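Local atomic coordinates of effector protein Lem4 (lpg1101) (Legionella pneumophila subsp. pneumophila, PDB entry 6CGK), a protein that acts as a membrane-associated protein tyrosine phosphatase of the haloacid dehalogenase superfamily and is translocated as a bacterial effector, this chain being its HAD domain. Residues I19-F24 and G148-C153; P40-L45 and R95-Y100; V88-I93 and R113-Y118. The protein carries 1 engineered substitution. One frame throughout, in Å; residues are numbered along the deposited sequence.

How the contacts relate
Contacts 1 and 3 belong to one parallel sheet, their centres about 9 Å apart. Strand 19-23 lies between 150-154 and 89-93, and the seam joining the two contacts includes a probable hydrogen bond from Val91 N to Val20 O (2.8 Å). Contact 2 sits farther out, its centre about 22 Å from that of contact 1 and 18 Å from that of contact 3, although Phe24 CE2 packs on Tyr100 CE2 at 4.1 Å. The phosphate bound in the active site ties contacts 1 and 2 together, since Phe24 N and Arg95 N both donate to it. Contacts 2 and 3 adjoin in sequence: strand 89-93 leads into 95-100, which open helix 98-107, and that helix leads to 113-118.

Contact 1 of 3, residues I19-F24 and G148-C153; sequences IVYLNF and GFRLIC. Engineered in segment 19-24: Asn23 (natural residue Asp). With MG (magnesium ion), chain C; PO4 (phosphate ion), chain B.
Ile19 CD1 rests on one face of the Arg150 guanidinium, 3.7 Å above its plane and offset toward the rim, while Ile19 CG2 covers the centre of one face of the Tyr21 ring. Arg150 CD meets Tyr21 CE2 at 4.0 Å, with the ring and guanidinium planes turned 60° apart. A bend at chi2 (-62°) lays the arginine alongside Ile19, where Glu140 takes both its NE, in a salt bridge, and Tyr21 OH. Phe149 O is gripped twice: Ile19 N (3.0 Å) and Arg150 NH1 (2.9 Å) reach it from opposite faces of its plane. Tyr21 N donates to Leu151 O at 2.8 Å, and Asn23 N closes the row on Cys153 O. These are two neighbouring parallel strands of the Rossmann-like HAD core. Val20 CG1 against Leu151 CD2 (4.0 Å) lies on the face covered by helix 188-198, whereas Ile19 and Tyr21 face helix 132-140. At the C-terminal end of strand 19-23 sits the engineered Asn23, Asp in nature, where Asp-Phe-Asp matches the first HAD signature motif and its leading Asp is probably the nucleophile. Asn23, Asp25 and Asp155 bind the magnesium ion, and Phe24 N donates to phosphate O1 at 3.3 Å.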
loop_
_atom_site.group_PDB
_atom_site.type_symbol
_atom_site.label_atom_id
_atom_site.label_comp_id
_atom_site.label_asym_id
_atom_site.label_seq_id
_atom_site.Cartn_x
_atom_site.Cartn_y
_atom_site.Cartn_z
ATOM N N ILE A 19 -6.931 0.864 9.602
ATOM C CA ILE A 19 -6.444 1.007 8.230
ATOM C C ILE A 19 -4.927 1.055 8.213
ATOM O O ILE A 19 -4.298 1.739 9.038
ATOM C CB ILE A 19 -7.018 2.266 7.562
ATOM C CG1 ILE A 19 -8.542 2.197 7.583
ATOM C CG2 ILE A 19 -6.499 2.393 6.110
ATOM C CD1 ILE A 19 -9.171 3.529 7.064
ATOM N N VAL A 20 -4.353 0.340 7.242
ATOM C CA VAL A 20 -2.926 0.316 6.960
ATOM C C VAL A 20 -2.738 1.042 5.632
ATOM O O VAL A 20 -3.194 0.559 4.588
ATOM C CB VAL A 20 -2.394 -1.123 6.896
ATOM C CG1 VAL A 20 -0.936 -1.150 6.443
ATOM C CG2 VAL A 20 -2.590 -1.826 8.255
ATOM N N TYR A 21 -2.093 2.210 5.679
ATOM C CA TYR A 21 -1.803 3.030 4.509
ATOM C C TYR A 21 -0.354 2.802 4.119
ATOM O O TYR A 21 0.556 3.134 4.886
ATOM C CB TYR A 21 -1.993 4.516 4.813
ATOM C CG TYR A 21 -3.412 5.004 4.957
ATOM C CD1 TYR A 21 -4.250 5.077 3.858
ATOM C CD2 TYR A 21 -3.895 5.468 6.197
ATOM C CE1 TYR A 21 -5.539 5.582 3.960
ATOM C CE2 TYR A 21 -5.190 5.958 6.313
ATOM C CZ TYR A 21 -6.010 6.011 5.200
ATOM O OH TYR A 21 -7.281 6.525 5.309
ATOM N N LEU A 22 -0.135 2.285 2.917
ATOM C CA LEU A 22 1.201 1.920 2.475
ATOM C C LEU A 22 1.506 2.655 1.183
ATOM O O LEU A 22 0.732 2.580 0.222
ATOM C CB LEU A 22 1.324 0.414 2.253
ATOM C CG LEU A 22 0.874 -0.555 3.356
ATOM C CD1 LEU A 22 0.993 -1.999 2.906
ATOM C CD2 LEU A 22 1.678 -0.325 4.634
ATOM N N ASN A 23 2.626 3.364 1.172
ATOM C CA ASN A 23 3.249 3.734 -0.070
ATOM C C ASN A 23 3.669 2.466 -0.818
ATOM O O ASN A 23 3.824 1.406 -0.223
ATOM C CB ASN A 23 4.464 4.617 0.223
ATOM C CG ASN A 23 5.148 5.052 -0.988
ATOM O OD1 ASN A 23 6.298 4.686 -1.213
ATOM N ND2 ASN A 23 4.474 5.869 -1.795
ATOM N N PHE A 24 3.857 2.577 -2.138
ATOM C CA PHE A 24 4.271 1.384 -2.892
ATOM C C PHE A 24 5.764 1.373 -3.215
ATOM O O PHE A 24 6.503 0.558 -2.664
ATOM C CB PHE A 24 3.474 1.242 -4.193
ATOM C CG PHE A 24 3.752 -0.040 -4.932
ATOM C CD1 PHE A 24 3.201 -1.242 -4.467
ATOM C CD2 PHE A 24 4.538 -0.049 -6.068
ATOM C CE1 PHE A 24 3.456 -2.442 -5.161
ATOM C CE2 PHE A 24 4.805 -1.243 -6.765
ATOM C CZ PHE A 24 4.261 -2.442 -6.298
ATOM N N GLY A 148 -9.824 4.728 14.852
ATOM C CA GLY A 148 -9.230 3.491 15.335
ATOM C C GLY A 148 -7.741 3.486 15.008
ATOM O O GLY A 148 -7.099 4.532 14.974
ATOM N N PHE A 149 -7.223 2.304 14.730
ATOM C CA PHE A 149 -5.792 2.152 14.535
ATOM C C PHE A 149 -5.392 2.574 13.132
ATOM O O PHE A 149 -6.097 2.290 12.161
ATOM C CB PHE A 149 -5.385 0.697 14.786
ATOM C CG PHE A 149 -3.941 0.422 14.532
ATOM C CD1 PHE A 149 -2.963 0.891 15.394
ATOM C CD2 PHE A 149 -3.557 -0.324 13.434
ATOM C CE1 PHE A 149 -1.610 0.615 15.155
ATOM C CE2 PHE A 149 -2.202 -0.601 13.182
ATOM C CZ PHE A 149 -1.235 -0.135 14.051
ATOM N N ARG A 150 -4.260 3.268 13.030
ATOM C CA ARG A 150 -3.713 3.681 11.738
ATOM C C ARG A 150 -2.231 3.354 11.686
ATOM O O ARG A 150 -1.463 3.766 12.565
ATOM C CB ARG A 150 -3.906 5.190 11.469
ATOM C CG ARG A 150 -5.356 5.655 11.324
ATOM C CD ARG A 150 -6.051 4.994 10.118
ATOM N NE ARG A 150 -7.439 5.485 9.972
ATOM C CZ ARG A 150 -8.488 4.985 10.631
ATOM N NH1 ARG A 150 -8.328 3.978 11.490
ATOM N NH2 ARG A 150 -9.705 5.478 10.423
ATOM N N LEU A 151 -1.834 2.631 10.643
ATOM C CA LEU A 151 -0.435 2.363 10.348
ATOM C C LEU A 151 -0.116 3.024 9.014
ATOM O O LEU A 151 -0.887 2.884 8.058
ATOM C CB LEU A 151 -0.159 0.852 10.290
ATOM C CG LEU A 151 1.233 0.422 9.813
ATOM C CD1 LEU A 151 2.334 0.970 10.714
ATOM C CD2 LEU A 151 1.319 -1.098 9.717
ATOM N N ILE A 152 0.986 3.779 8.961
ATOM C CA ILE A 152 1.422 4.467 7.744
ATOM C C ILE A 152 2.883 4.147 7.544
ATOM O O ILE A 152 3.698 4.402 8.440
ATOM C CB ILE A 152 1.257 5.992 7.838
ATOM C CG1 ILE A 152 -0.200 6.384 8.042
ATOM C CG2 ILE A 152 1.905 6.681 6.614
ATOM C CD1 ILE A 152 -0.356 7.905 8.278
ATOM N N CYS A 153 3.217 3.609 6.374
ATOM C CA CYS A 153 4.599 3.346 5.986
ATOM C C CYS A 153 4.921 4.070 4.686
ATOM O O CYS A 153 4.198 3.926 3.691
ATOM C CB CYS A 153 4.846 1.848 5.814
ATOM S SG CYS A 153 4.608 0.962 7.347
HETATM MG MG MG C . 7.778 5.480 -2.201
HETATM P P PO4 B . 5.248 5.838 -4.788
HETATM O O1 PO4 B . 4.537 4.499 -4.693
HETATM O O2 PO4 B . 4.337 7.036 -4.536
HETATM O O3 PO4 B . 5.812 5.931 -6.198
HETATM O O4 PO4 B . 6.438 5.862 -3.852
HETATM O O HOH W 1 9.403 6.239 -3.191
HETATM O O HOH W 2 7.227 7.378 -1.544
#

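Contact 2 of 3, residues P40-L45 and R95-Y100; sequences PLCEAL and RNHENY. With PO4 (phosphate ion), chain B.
Tyr100 turns one ring face to Cys42, with Leu41 CG and Leu45 CB at its edge. In the conformer given, one of two modelled, Cys42 SG stands 4.0 Å from the ring centroid and only 14° off the normal, a sulfur-aromatic contact, with CB above the same face in a CH-pi contact. With CG anti to the backbone N (chi1 -178°), the tyrosine ring reaches the 40-45 helix, where Leu45 CD1 slants against Tyr100 CD1 at 3.7 Å. The cysteine sulfur meets the edge of the His97 ring near CD2. His97 NE2 shares a water with Glu43 OE2, which accepts from that water. Beside the sulfur, Asn96 OD1 takes His97 N (2.6 Å) on a lone pair in its carbonyl plane; its ND2 is hydrogen-bonded to Asp25 OD2, the carboxylate of a residue whose backbone O binds the magnesium ion, consistent with a second-shell role. Arg95 N gives phosphate O2 a nearly straight bond (2.8 Å, 173°). His97 stands at the N-cap position of helix 98-107, which follows strand 89-93; Leu45 also packs on Ala103 and Phe107, so helix 40-46, which comes after strand 19-23, packs along helix 98-107 from Tyr100 to Phe107.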
loop_
_atom_site.group_PDB
_atom_site.type_symbol
_atom_site.label_atom_id
_atom_site.label_comp_id
_atom_site.label_asym_id
_atom_site.label_seq_id
_atom_site.Cartn_x
_atom_site.Cartn_y
_atom_site.Cartn_z
ATOM N N PRO A 40 11.346 1.353 -18.479
ATOM C CA PRO A 40 10.626 0.644 -19.541
ATOM C C PRO A 40 9.562 -0.319 -19.016
ATOM O O PRO A 40 8.449 -0.342 -19.548
ATOM C CB PRO A 40 11.756 -0.087 -20.255
ATOM C CG PRO A 40 12.917 0.870 -20.151
ATOM C CD PRO A 40 12.793 1.409 -18.725
ATOM N N LEU A 41 9.869 -1.089 -17.976
ATOM C CA LEU A 41 8.918 -2.096 -17.490
ATOM C C LEU A 41 7.685 -1.444 -16.878
ATOM O O LEU A 41 6.550 -1.893 -17.102
ATOM C CB LEU A 41 9.604 -3.004 -16.474
ATOM C CG LEU A 41 8.713 -4.024 -15.742
ATOM C CD1 LEU A 41 8.115 -5.007 -16.741
ATOM C CD2 LEU A 41 9.497 -4.774 -14.673
ATOM N N CYS A 42 7.893 -0.378 -16.098
ATOM C CA CYS A 42 6.769 0.316 -15.506
ATOM C C CYS A 42 5.918 0.978 -16.591
ATOM O O CYS A 42 4.691 0.845 -16.580
ATOM C CB CYS A 42 7.315 1.311 -14.495
ATOM S SG CYS A 42 6.090 2.183 -13.597
ATOM N N GLU A 43 6.558 1.637 -17.573
ATOM C CA GLU A 43 5.786 2.225 -18.655
ATOM C C GLU A 43 5.034 1.142 -19.442
ATOM O O GLU A 43 3.874 1.335 -19.827
ATOM C CB GLU A 43 6.713 3.030 -19.557
ATOM C CG GLU A 43 6.058 3.422 -20.827
ATOM C CD GLU A 43 5.126 4.613 -20.661
ATOM O OE1 GLU A 43 4.308 4.814 -21.588
ATOM O OE2 GLU A 43 5.197 5.328 -19.618
ATOM N N ALA A 44 5.687 0.007 -19.722
ATOM C CA ALA A 44 5.022 -1.049 -20.476
ATOM C C ALA A 44 3.814 -1.605 -19.714
ATOM O O ALA A 44 2.746 -1.831 -20.297
ATOM C CB ALA A 44 6.012 -2.181 -20.766
ATOM N N LEU A 45 3.962 -1.831 -18.417
ATOM C CA LEU A 45 2.841 -2.406 -17.647
ATOM C C LEU A 45 1.703 -1.402 -17.435
ATOM O O LEU A 45 0.560 -1.811 -17.178
ATOM C CB LEU A 45 3.321 -2.927 -16.293
ATOM C CG LEU A 45 3.916 -4.337 -16.376
ATOM C CD1 LEU A 45 4.810 -4.692 -15.187
ATOM C CD2 LEU A 45 2.805 -5.374 -16.525
ATOM N N ARG A 95 2.191 7.198 -6.392
ATOM C CA ARG A 95 2.261 7.935 -7.650
ATOM C C ARG A 95 2.540 7.031 -8.854
ATOM O O ARG A 95 2.673 7.562 -9.974
ATOM C CB ARG A 95 3.366 9.004 -7.636
ATOM C CG ARG A 95 3.424 9.888 -6.445
ATOM C CD ARG A 95 4.423 11.013 -6.678
ATOM N NE ARG A 95 4.479 11.908 -5.524
ATOM C CZ ARG A 95 5.269 11.719 -4.469
ATOM N NH1 ARG A 95 6.079 10.663 -4.418
ATOM N NH2 ARG A 95 5.252 12.591 -3.469
ATOM N N ASN A 96 2.636 5.728 -8.651
ATOM C CA ASN A 96 2.858 4.811 -9.759
ATOM C C ASN A 96 1.509 4.413 -10.376
ATOM O O ASN A 96 0.436 4.783 -9.902
ATOM C CB ASN A 96 3.649 3.592 -9.273
ATOM C CG ASN A 96 4.511 2.985 -10.367
ATOM O OD1 ASN A 96 4.113 2.953 -11.524
ATOM N ND2 ASN A 96 5.720 2.575 -10.009
ATOM N N HIS A 97 1.580 3.670 -11.466
ATOM C CA HIS A 97 0.411 3.250 -12.230
ATOM C C HIS A 97 -0.305 2.105 -11.545
ATOM O O HIS A 97 0.333 1.178 -11.042
ATOM C CB HIS A 97 0.839 2.746 -13.614
ATOM C CG HIS A 97 1.582 3.755 -14.423
ATOM N ND1 HIS A 97 0.954 4.789 -15.083
ATOM C CD2 HIS A 97 2.904 3.881 -14.686
ATOM C CE1 HIS A 97 1.861 5.510 -15.723
ATOM N NE2 HIS A 97 3.054 4.982 -15.496
ATOM N N GLU A 98 -1.643 2.155 -11.583
ATOM C CA GLU A 98 -2.460 1.094 -11.012
ATOM C C GLU A 98 -2.096 -0.269 -11.579
ATOM O O GLU A 98 -2.086 -1.282 -10.854
ATOM C CB GLU A 98 -3.927 1.384 -11.303
ATOM C CG GLU A 98 -4.827 0.427 -10.579
ATOM C CD GLU A 98 -6.281 0.792 -10.730
ATOM O OE1 GLU A 98 -6.571 1.919 -11.187
ATOM O OE2 GLU A 98 -7.138 -0.047 -10.392
ATOM N N ASN A 99 -1.890 -0.336 -12.891
ATOM C CA ASN A 99 -1.636 -1.654 -13.484
ATOM C C ASN A 99 -0.242 -2.169 -13.165
ATOM O O ASN A 99 -0.007 -3.393 -13.181
ATOM C CB ASN A 99 -1.880 -1.600 -14.986
ATOM C CG ASN A 99 -3.354 -1.522 -15.290
ATOM O OD1 ASN A 99 -4.167 -2.056 -14.521
ATOM N ND2 ASN A 99 -3.721 -0.831 -16.379
ATOM N N TYR A 100 0.706 -1.281 -12.895
ATOM C CA TYR A 100 2.018 -1.768 -12.466
ATOM C C TYR A 100 1.914 -2.349 -11.062
ATOM O O TYR A 100 2.482 -3.412 -10.766
ATOM C CB TYR A 100 3.030 -0.629 -12.508
ATOM C CG TYR A 100 4.446 -1.005 -12.135
ATOM C CD1 TYR A 100 5.250 -1.729 -13.029
ATOM C CD2 TYR A 100 4.985 -0.626 -10.898
ATOM C CE1 TYR A 100 6.564 -2.054 -12.701
ATOM C CE2 TYR A 100 6.292 -0.935 -10.561
ATOM C CZ TYR A 100 7.081 -1.658 -11.474
ATOM O OH TYR A 100 8.394 -1.964 -11.172
HETATM P P PO4 B . 5.248 5.838 -4.788
HETATM O O1 PO4 B . 4.537 4.499 -4.693
HETATM O O2 PO4 B . 4.337 7.036 -4.536
HETATM O O3 PO4 B . 5.812 5.931 -6.198
HETATM O O4 PO4 B . 6.438 5.862 -3.852
HETATM O O HOH W 3 5.469 5.665 -16.522
#

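Contact 3 of 3, residues V88-I93 and R113-Y118; sequences VKIVII and RNIIIY
Three backbone hydrogen bonds join Ile90 and Ile92 to Ile116 and Tyr118. Ile116 N donates to Ile90 O, Ile92 N to Ile116 O at 2.7 Å, and Tyr118 N to Ile92 O at 2.7 Å with an almost linear N-H (178°). Between them run weaker CA-H...O contacts, the shortest from Val91 CA to Ile116 O (3.3 Å).

Where the strands part at their N-terminal ends, water takes over. Asn114 O accepts from two waters: one is also held by Ile90 N (2.9 Å), the other by Lys89 NZ (2.8 Å), which is hydrogen-bonded to His85 as well.

The remaining interactions are apolar. On one face of the sheet, Val91 CG1 presses on Tyr118 CD2 at 3.5 Å, and Ile93 CG1 approaches the edge of the same ring at CD2. Ile116 CG2 lies over a ring face, 3.6 Å above the plane and offset toward the rim. Tyr118 CG is anti to the carbonyl carbon (chi1 -68°), which turns the ring back over Ile116 and across Val91; its OH is hydrogen-bonded to His139 of helix 132-140, the helix against which Val91, Ile93 and Ile116 also pack. On the other face Ile115 CG2 serves two neighbours, touching Ile92 CD1 at 3.8 Å and also Ile90 CG2, while Ile90 and Ile115 both reach helix 72-82.

Strand 116-118 is outermost in the sheet and runs parallel to 89-93, the short axes 18° apart. With helix 98-107 linking them, the two strands form a beta-alpha-beta crossover, the repeating unit of the Rossmann-like HAD fold, and the end of strand 89-93 leads directly into Ser94 and Arg95, which bind the phosphate.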
loop_
_atom_site.group_PDB
_atom_site.type_symbol
_atom_site.label_atom_id
_atom_site.label_comp_id
_atom_site.label_asym_id
_atom_site.label_seq_id
_atom_site.Cartn_x
_atom_site.Cartn_y
_atom_site.Cartn_z
ATOM N N VAL A 88 -9.079 -5.353 9.468
ATOM C CA VAL A 88 -8.042 -4.407 9.072
ATOM C C VAL A 88 -8.105 -4.281 7.559
ATOM O O VAL A 88 -8.246 -5.285 6.862
ATOM C CB VAL A 88 -6.644 -4.881 9.517
ATOM C CG1 VAL A 88 -5.567 -3.869 9.116
ATOM C CG2 VAL A 88 -6.656 -5.180 11.018
ATOM N N LYS A 89 -8.054 -3.051 7.055
ATOM C CA LYS A 89 -8.067 -2.807 5.620
ATOM C C LYS A 89 -6.713 -2.266 5.201
ATOM O O LYS A 89 -6.064 -1.537 5.955
ATOM C CB LYS A 89 -9.163 -1.805 5.217
ATOM C CG LYS A 89 -10.586 -2.358 5.301
ATOM C CD LYS A 89 -11.050 -2.849 3.935
ATOM C CE LYS A 89 -12.493 -3.334 3.972
ATOM N NZ LYS A 89 -12.909 -3.881 2.640
ATOM N N ILE A 90 -6.306 -2.618 3.983
ATOM C CA ILE A 90 -5.051 -2.168 3.390
ATOM C C ILE A 90 -5.373 -1.167 2.294
ATOM O O ILE A 90 -6.214 -1.446 1.427
ATOM C CB ILE A 90 -4.243 -3.332 2.783
ATOM C CG1 ILE A 90 -4.013 -4.419 3.836
ATOM C CG2 ILE A 90 -2.932 -2.798 2.141
ATOM C CD1 ILE A 90 -3.234 -5.666 3.252
ATOM N N VAL A 91 -4.702 -0.017 2.325
ATOM C CA VAL A 91 -4.858 1.021 1.311
ATOM C C VAL A 91 -3.464 1.337 0.775
ATOM O O VAL A 91 -2.580 1.723 1.547
ATOM C CB VAL A 91 -5.509 2.302 1.868
ATOM C CG1 VAL A 91 -5.612 3.346 0.766
ATOM C CG2 VAL A 91 -6.867 2.035 2.468
ATOM N N ILE A 92 -3.253 1.155 -0.529
ATOM C CA ILE A 92 -1.977 1.513 -1.167
ATOM C C ILE A 92 -2.128 2.889 -1.811
ATOM O O ILE A 92 -3.072 3.132 -2.580
ATOM C CB ILE A 92 -1.534 0.460 -2.194
ATOM C CG1 ILE A 92 -1.200 -0.849 -1.458
ATOM C CG2 ILE A 92 -0.344 1.015 -2.993
ATOM C CD1 ILE A 92 -0.797 -2.033 -2.405
ATOM N N ILE A 93 -1.247 3.824 -1.456
ATOM C CA ILE A 93 -1.309 5.173 -2.014
ATOM C C ILE A 93 0.008 5.415 -2.740
ATOM O O ILE A 93 1.083 5.346 -2.128
ATOM C CB ILE A 93 -1.553 6.264 -0.952
ATOM C CG1 ILE A 93 -2.827 5.957 -0.157
ATOM C CG2 ILE A 93 -1.648 7.638 -1.635
ATOM C CD1 ILE A 93 -3.172 7.077 0.868
ATOM N N ARG A 113 -7.806 -8.361 -4.161
ATOM C CA ARG A 113 -9.248 -8.168 -4.280
ATOM C C ARG A 113 -9.755 -7.122 -3.296
ATOM O O ARG A 113 -10.651 -6.338 -3.622
ATOM C CB ARG A 113 -9.988 -9.482 -4.027
ATOM N N ASN A 114 -9.219 -7.123 -2.076
ATOM C CA ASN A 114 -9.731 -6.262 -1.008
ATOM C C ASN A 114 -8.805 -5.109 -0.706
ATOM O O ASN A 114 -9.124 -4.295 0.163
ATOM C CB ASN A 114 -9.954 -7.064 0.283
ATOM C CG ASN A 114 -11.064 -8.110 0.157
ATOM O OD1 ASN A 114 -10.897 -9.265 0.565
ATOM N ND2 ASN A 114 -12.193 -7.711 -0.407
ATOM N N ILE A 115 -7.657 -5.024 -1.378
ATOM C CA ILE A 115 -6.759 -3.890 -1.183
ATOM C C ILE A 115 -7.252 -2.733 -2.034
ATOM O O ILE A 115 -7.508 -2.898 -3.237
ATOM C CB ILE A 115 -5.314 -4.272 -1.560
ATOM C CG1 ILE A 115 -4.815 -5.382 -0.638
ATOM C CG2 ILE A 115 -4.397 -3.010 -1.532
ATOM C CD1 ILE A 115 -3.441 -5.955 -1.053
ATOM N N ILE A 116 -7.361 -1.547 -1.421
ATOM C CA ILE A 116 -7.714 -0.334 -2.143
ATOM C C ILE A 116 -6.440 0.332 -2.644
ATOM O O ILE A 116 -5.493 0.536 -1.877
ATOM C CB ILE A 116 -8.509 0.619 -1.237
ATOM C CG1 ILE A 116 -9.825 -0.036 -0.832
ATOM C CG2 ILE A 116 -8.728 1.958 -1.955
ATOM C CD1 ILE A 116 -10.750 0.906 -0.147
ATOM N N ILE A 117 -6.408 0.650 -3.932
ATOM C CA ILE A 117 -5.239 1.255 -4.560
ATOM C C ILE A 117 -5.625 2.651 -5.029
ATOM O O ILE A 117 -6.538 2.807 -5.853
ATOM C CB ILE A 117 -4.718 0.412 -5.737
ATOM C CG1 ILE A 117 -4.268 -0.967 -5.254
ATOM C CG2 ILE A 117 -3.591 1.176 -6.442
ATOM C CD1 ILE A 117 -3.973 -1.929 -6.422
ATOM N N TYR A 118 -4.915 3.661 -4.523
ATOM C CA TYR A 118 -5.073 5.042 -4.994
ATOM C C TYR A 118 -3.829 5.400 -5.779
ATOM O O TYR A 118 -2.777 5.694 -5.183
ATOM C CB TYR A 118 -5.272 6.017 -3.832
ATOM C CG TYR A 118 -6.586 5.837 -3.128
ATOM C CD1 TYR A 118 -7.795 5.928 -3.815
ATOM C CD2 TYR A 118 -6.617 5.581 -1.770
ATOM C CE1 TYR A 118 -9.050 5.769 -3.110
ATOM C CE2 TYR A 118 -7.837 5.451 -1.081
ATOM C CZ TYR A 118 -9.033 5.538 -1.762
ATOM O OH TYR A 118 -10.231 5.381 -1.046
HETATM O O HOH W 4 -11.600 -2.957 0.348
HETATM O O HOH W 5 -7.982 -4.555 2.578
#